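Local coordinates for protein aminotransferase, class I and II (Erwinia tasmaniensis, PDB 5Z0Q) that belongs to the class I and II aminotransferase family and binds pyridoxal-5'-phosphate, at residues A[153-158]-A[167-172]; A[189-194]-A[229-234]. One frame throughout, in Å; residues are numbered along the deposited sequence.

Contact 1: residues A[153-158]-A[167-172]; sequences LDLDSH and KLLLLC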
loop_
_atom_site.group_PDB
_atom_site.type_symbol
_atom_site.label_atom_id
_atom_site.label_comp_id
_atom_site.label_asym_id
_atom_site.label_seq_id
_atom_site.Cartn_x
_atom_site.Cartn_y
_atom_site.Cartn_z
ATOM N N LEU A 153 -17.745 -14.178 23.994
ATOM C CA LEU A 153 -18.315 -12.847 23.837
ATOM C C LEU A 153 -19.823 -12.915 24.035
ATOM O O LEU A 153 -20.498 -13.744 23.414
ATOM C CB LEU A 153 -17.986 -12.270 22.459
ATOM C CG LEU A 153 -18.591 -10.902 22.138
ATOM C CD1 LEU A 153 -18.139 -9.859 23.149
ATOM C CD2 LEU A 153 -18.224 -10.478 20.725
ATOM N N ASP A 154 -20.345 -12.045 24.895
ATOM C CA ASP A 154 -21.769 -11.995 25.221
ATOM C C ASP A 154 -22.270 -10.585 24.918
ATOM O O ASP A 154 -22.476 -9.775 25.824
ATOM C CB ASP A 154 -22.002 -12.385 26.692
ATOM C CG ASP A 154 -23.459 -12.671 26.998
ATOM O OD1 ASP A 154 -24.280 -12.661 26.058
ATOM O OD2 ASP A 154 -23.780 -12.910 28.182
ATOM N N LEU A 155 -22.462 -10.296 23.628
ATOM C CA LEU A 155 -22.949 -8.978 23.227
ATOM C C LEU A 155 -24.363 -8.720 23.731
ATOM O O LEU A 155 -24.741 -7.562 23.944
ATOM C CB LEU A 155 -22.898 -8.840 21.705
ATOM C CG LEU A 155 -21.517 -8.720 21.057
ATOM C CD1 LEU A 155 -21.613 -8.921 19.552
ATOM C CD2 LEU A 155 -20.889 -7.369 21.379
ATOM N N ASP A 156 -25.153 -9.778 23.929
ATOM C CA ASP A 156 -26.531 -9.599 24.372
ATOM C C ASP A 156 -26.601 -9.081 25.802
ATOM O O ASP A 156 -27.583 -8.430 26.176
ATOM C CB ASP A 156 -27.293 -10.917 24.245
ATOM C CG ASP A 156 -27.042 -11.609 22.917
ATOM O OD1 ASP A 156 -25.930 -12.151 22.734
ATOM O OD2 ASP A 156 -27.949 -11.605 22.057
ATOM N N SER A 157 -25.579 -9.351 26.612
ATOM C CA SER A 157 -25.526 -8.845 27.978
ATOM C C SER A 157 -25.085 -7.388 28.052
ATOM O O SER A 157 -24.884 -6.871 29.155
ATOM C CB SER A 157 -24.594 -9.713 28.828
ATOM O OG SER A 157 -23.247 -9.580 28.410
ATOM N N HIS A 158 -24.926 -6.719 26.906
ATOM C CA HIS A 158 -24.579 -5.304 26.863
ATOM C C HIS A 158 -25.652 -4.478 26.163
ATOM O O HIS A 158 -25.357 -3.401 25.634
ATOM C CB HIS A 158 -23.224 -5.101 26.182
ATOM C CG HIS A 158 -22.067 -5.639 26.965
ATOM N ND1 HIS A 158 -21.843 -6.989 27.130
ATOM C CD2 HIS A 158 -21.072 -5.008 27.632
ATOM C CE1 HIS A 158 -20.759 -7.166 27.863
ATOM N NE2 HIS A 158 -20.272 -5.980 28.181
ATOM N N LYS A 167 -23.680 1.431 14.905
ATOM C CA LYS A 167 -23.910 1.243 13.477
ATOM C C LYS A 167 -23.059 0.122 12.889
ATOM O O LYS A 167 -23.527 -0.626 12.026
ATOM C CB LYS A 167 -23.641 2.552 12.732
ATOM C CG LYS A 167 -23.839 2.477 11.225
ATOM C CD LYS A 167 -25.251 2.048 10.863
ATOM C CE LYS A 167 -25.677 2.643 9.528
ATOM N NZ LYS A 167 -24.640 2.459 8.474
ATOM N N LEU A 168 -21.813 -0.003 13.340
ATOM C CA LEU A 168 -20.862 -0.949 12.765
ATOM C C LEU A 168 -20.343 -1.872 13.856
ATOM O O LEU A 168 -19.776 -1.407 14.849
ATOM C CB LEU A 168 -19.706 -0.213 12.085
ATOM C CG LEU A 168 -18.629 -1.066 11.414
ATOM C CD1 LEU A 168 -19.236 -1.977 10.361
ATOM C CD2 LEU A 168 -17.555 -0.179 10.801
ATOM N N LEU A 169 -20.530 -3.176 13.666
ATOM C CA LEU A 169 -20.057 -4.188 14.601
ATOM C C LEU A 169 -18.745 -4.766 14.087
ATOM O O LEU A 169 -18.693 -5.307 12.977
ATOM C CB LEU A 169 -21.096 -5.295 14.781
ATOM C CG LEU A 169 -20.654 -6.499 15.616
ATOM C CD1 LEU A 169 -20.356 -6.083 17.049
ATOM C CD2 LEU A 169 -21.702 -7.599 15.580
ATOM N N LEU A 170 -17.692 -4.657 14.893
ATOM C CA LEU A 170 -16.362 -5.133 14.526
ATOM C C LEU A 170 -16.108 -6.463 15.226
ATOM O O LEU A 170 -15.946 -6.507 16.451
ATOM C CB LEU A 170 -15.299 -4.101 14.897
ATOM C CG LEU A 170 -15.462 -2.706 14.291
ATOM C CD1 LEU A 170 -14.328 -1.800 14.732
ATOM C CD2 LEU A 170 -15.529 -2.779 12.777
ATOM N N LEU A 171 -16.068 -7.543 14.451
ATOM C CA LEU A 171 -15.829 -8.880 14.967
ATOM C C LEU A 171 -14.438 -9.361 14.574
ATOM O O LEU A 171 -13.787 -8.803 13.687
ATOM C CB LEU A 171 -16.884 -9.867 14.455
ATOM C CG LEU A 171 -18.330 -9.608 14.874
ATOM C CD1 LEU A 171 -19.239 -10.700 14.332
ATOM C CD2 LEU A 171 -18.441 -9.509 16.387
ATOM N N CYS A 172 -13.992 -10.418 15.250
ATOM C CA CYS A 172 -12.668 -10.986 15.011
ATOM C C CYS A 172 -12.752 -12.483 15.272
ATOM O O CYS A 172 -12.827 -12.905 16.429
ATOM C CB CYS A 172 -11.620 -10.324 15.905
ATOM S SG CYS A 172 -9.917 -10.840 15.598
#
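Leu155 and Leu169 meet with no flat group between them; the imidazole of His158 is turned back on its own segment instead. Its ND1 gives a hydrogen bond of 3.1 Å to Asp154 O, and that oxygen lies close to the ring plane, only 14° out of it. Asp154 O is shared: Ser157 OG binds it at 2.7 Å, and Ser157 N adds a backbone bond. Three donors on one carbonyl pin the short 3-10 turn at 156-157, and a histidine and a serine suit this place because each can reach back to a main-chain oxygen. From within the turn, Asp156 OD2 forms a salt bridge with Arg196 of helix 184-197.

The leucines that face the strand, Leu153 and Leu155, come just ahead of this turn. Leu155 and Leu169 reach toward each other tip to tip, the two CD1 methyls 4.0 Å apart, while Leu155 CD1 also lies 4.2 Å from Leu169 CD2 and so sits against both branches of its partner. Leu169 has CG anti to the backbone N (chi1 173°), which carries its methyls out from the strand to this meeting. Two residues away in each segment, Leu153 CD2 approaches Leu171 CD2 at 4.5 Å, a looser touch. Val119, on the neighbouring strand 117-122, packs on both Leu155 and Leu169.

Strand 166-172 runs between parallel neighbours 117-122 and 200-204 in the mixed sheet of the pyridoxal-5'-phosphate-binding domain. Alternation sends Leu169 and Leu171 to the face that meets 153-158; the same strand ends at Cys172, which touches pyridoxal-5'-phosphate. Branched aliphatic chains suit a buried sheet face because they fill it without polar groups to satisfy. The chemistry implies division of labour: polar bonds shape the turn locally, and its attachment to the strand is purely apolar.

Contact 2: residues A[189-194]-A[229-234]; sequences AQLRFA and AQRSIT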
loop_
_atom_site.group_PDB
_atom_site.type_symbol
_atom_site.label_atom_id
_atom_site.label_comp_id
_atom_site.label_asym_id
_atom_site.label_seq_id
_atom_site.Cartn_x
_atom_site.Cartn_y
_atom_site.Cartn_z
ATOM N N ALA A 189 -25.549 -16.121 17.436
ATOM C CA ALA A 189 -25.941 -15.166 18.466
ATOM C C ALA A 189 -25.449 -13.765 18.125
ATOM O O ALA A 189 -26.183 -12.783 18.295
ATOM C CB ALA A 189 -25.407 -15.608 19.827
ATOM N N GLN A 190 -24.209 -13.653 17.644
ATOM C CA GLN A 190 -23.698 -12.360 17.206
ATOM C C GLN A 190 -24.461 -11.842 15.993
ATOM O O GLN A 190 -24.606 -10.626 15.827
ATOM C CB GLN A 190 -22.205 -12.467 16.893
ATOM C CG GLN A 190 -21.365 -12.939 18.068
ATOM C CD GLN A 190 -19.948 -13.296 17.668
ATOM O OE1 GLN A 190 -19.610 -13.308 16.484
ATOM N NE2 GLN A 190 -19.111 -13.591 18.656
ATOM N N LEU A 191 -24.951 -12.745 15.141
ATOM C CA LEU A 191 -25.762 -12.322 14.005
ATOM C C LEU A 191 -27.111 -11.781 14.463
ATOM O O LEU A 191 -27.578 -10.755 13.955
ATOM C CB LEU A 191 -25.954 -13.484 13.032
ATOM C CG LEU A 191 -26.900 -13.219 11.860
ATOM C CD1 LEU A 191 -26.423 -12.027 11.045
ATOM C CD2 LEU A 191 -27.035 -14.456 10.982
ATOM N N ARG A 192 -27.752 -12.459 15.420
ATOM C CA ARG A 192 -29.028 -11.974 15.933
ATOM C C ARG A 192 -28.869 -10.640 16.650
ATOM O O ARG A 192 -29.788 -9.813 16.635
ATOM C CB ARG A 192 -29.656 -13.017 16.861
ATOM C CG ARG A 192 -30.225 -14.221 16.123
ATOM C CD ARG A 192 -30.952 -15.185 17.052
ATOM N NE ARG A 192 -30.150 -16.367 17.362
ATOM C CZ ARG A 192 -29.624 -16.625 18.556
ATOM N NH1 ARG A 192 -29.819 -15.787 19.566
ATOM N NH2 ARG A 192 -28.908 -17.726 18.741
ATOM N N PHE A 193 -27.711 -10.407 17.273
ATOM C CA PHE A 193 -27.451 -9.108 17.881
ATOM C C PHE A 193 -27.331 -8.021 16.822
ATOM O O PHE A 193 -27.804 -6.895 17.020
ATOM C CB PHE A 193 -26.184 -9.171 18.733
ATOM C CG PHE A 193 -25.771 -7.847 19.312
ATOM C CD1 PHE A 193 -26.387 -7.351 20.449
ATOM C CD2 PHE A 193 -24.760 -7.103 18.727
ATOM C CE1 PHE A 193 -26.007 -6.136 20.987
ATOM C CE2 PHE A 193 -24.375 -5.886 19.261
ATOM C CZ PHE A 193 -25.000 -5.403 20.393
ATOM N N ALA A 194 -26.703 -8.339 15.688
ATOM C CA ALA A 194 -26.569 -7.357 14.617
ATOM C C ALA A 194 -27.919 -7.037 13.987
ATOM O O ALA A 194 -28.184 -5.885 13.630
ATOM C CB ALA A 194 -25.587 -7.862 13.560
ATOM N N ALA A 229 -24.602 -12.071 4.833
ATOM C CA ALA A 229 -23.733 -11.741 3.709
ATOM C C ALA A 229 -24.005 -10.333 3.193
ATOM O O ALA A 229 -23.070 -9.608 2.834
ATOM C CB ALA A 229 -23.908 -12.770 2.594
ATOM N N GLN A 230 -25.273 -9.925 3.154
ATOM C CA GLN A 230 -25.645 -8.620 2.622
ATOM C C GLN A 230 -25.456 -7.485 3.621
ATOM O O GLN A 230 -25.751 -6.334 3.284
ATOM C CB GLN A 230 -27.099 -8.644 2.142
ATOM C CG GLN A 230 -27.342 -9.558 0.951
ATOM C CD GLN A 230 -26.575 -9.121 -0.283
ATOM O OE1 GLN A 230 -26.396 -7.927 -0.524
ATOM N NE2 GLN A 230 -26.112 -10.088 -1.067
ATOM N N ARG A 231 -24.970 -7.772 4.830
ATOM C CA ARG A 231 -24.790 -6.745 5.848
ATOM C C ARG A 231 -23.367 -6.703 6.393
ATOM O O ARG A 231 -23.113 -5.982 7.366
ATOM C CB ARG A 231 -25.779 -6.959 7.002
ATOM C CG ARG A 231 -25.421 -8.128 7.910
ATOM C CD ARG A 231 -26.587 -8.561 8.793
ATOM N NE ARG A 231 -27.170 -7.455 9.547
ATOM C CZ ARG A 231 -28.396 -6.980 9.348
ATOM N NH1 ARG A 231 -29.176 -7.519 8.423
ATOM N NH2 ARG A 231 -28.844 -5.969 10.079
ATOM N N SER A 232 -22.432 -7.439 5.795
ATOM C CA SER A 232 -21.109 -7.617 6.372
ATOM C C SER A 232 -20.022 -7.429 5.323
ATOM O O SER A 232 -20.278 -7.382 4.118
ATOM C CB SER A 232 -20.964 -9.003 7.014
ATOM O OG SER A 232 -20.920 -10.013 6.021
ATOM N N ILE A 233 -18.790 -7.321 5.817
ATOM C CA ILE A 233 -17.583 -7.329 4.999
ATOM C C ILE A 233 -16.594 -8.285 5.653
ATOM O O ILE A 233 -16.398 -8.242 6.872
ATOM C CB ILE A 233 -16.974 -5.921 4.851
ATOM C CG1 ILE A 233 -15.597 -5.998 4.186
ATOM C CG2 ILE A 233 -16.894 -5.215 6.200
ATOM C CD1 ILE A 233 -14.870 -4.677 4.124
ATOM N N THR A 234 -15.987 -9.153 4.849
ATOM C CA THR A 234 -15.104 -10.205 5.341
ATOM C C THR A 234 -13.672 -9.899 4.918
ATOM O O THR A 234 -13.399 -9.720 3.725
ATOM C CB THR A 234 -15.546 -11.568 4.809
ATOM O OG1 THR A 234 -16.951 -11.735 5.036
ATOM C CG2 THR A 234 -14.789 -12.687 5.508
#
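Arg231, Ala194 and Leu191 make this contact, in which one side of a helix in a beta-alpha-beta crossover meets an arginine next to a nearby strand. Helix 184-197 links the parallel strands 166-172 and 200-204 in the alpha/beta sheet of the class I and II aminotransferase fold; strand 232-236 runs beside 200-204.

Arg231 has the most surface buried, and it adjoins strand 232-236. Its CG lies between the backbone N and the carbonyl carbon (chi1 74°), and a bend at chi3 (-53°) then turns the guanidinium toward the helix. A long, flexible chain suits this place, since its methylenes run toward the helix while its polar end finds partners beyond. Those partners are chiefly outside the two segments: NH1 forms a salt bridge with Asp227, NE makes a weak hydrogen bond to Leu199 O, and NH2 has a long, weak ion pair with Asp198. These partners, above all Asp227, probably hold the guanidinium in place. Toward the helix, NH2 comes 3.6 Å from Ala194 O, an oblique approach that is packing and polar proximity.

Ala194 points its methyl toward Arg231, and also rests on Val201 of strand 200-204. A methyl is small enough to lie against both Val201 and the arginine: Ala194 CB is 4.3 Å from Arg231 NE. Leu191, one helical turn earlier, adds a second apolar surface; its chi1 of 174° sends CG away from the backbone N and brings CD1 round to the arginine. The two side chains meet at a slant, Leu191 CD1 resting 4.1 Å from Arg231 CD.

Both contacts are largely buried and lie on the same eight-stranded sheet, their centres about 10 Å apart, and they follow one another along the chain without interleaving. Strand 166-172 of contact 1 leads on to helix 184-197 of contact 2, whose residues also pack back on contact 1: Gln190 OE1 lies 3.4 Å from Leu171 CD1, and Phe193 CE1 lies 3.5 Å from Leu155 O. The chemistry differs with place. Contact 1 sets leucine against leucine on a central strand, whereas contact 2, beside strand 232-236, relies on a partly exposed arginine whose charge is met chiefly by residues outside its segments.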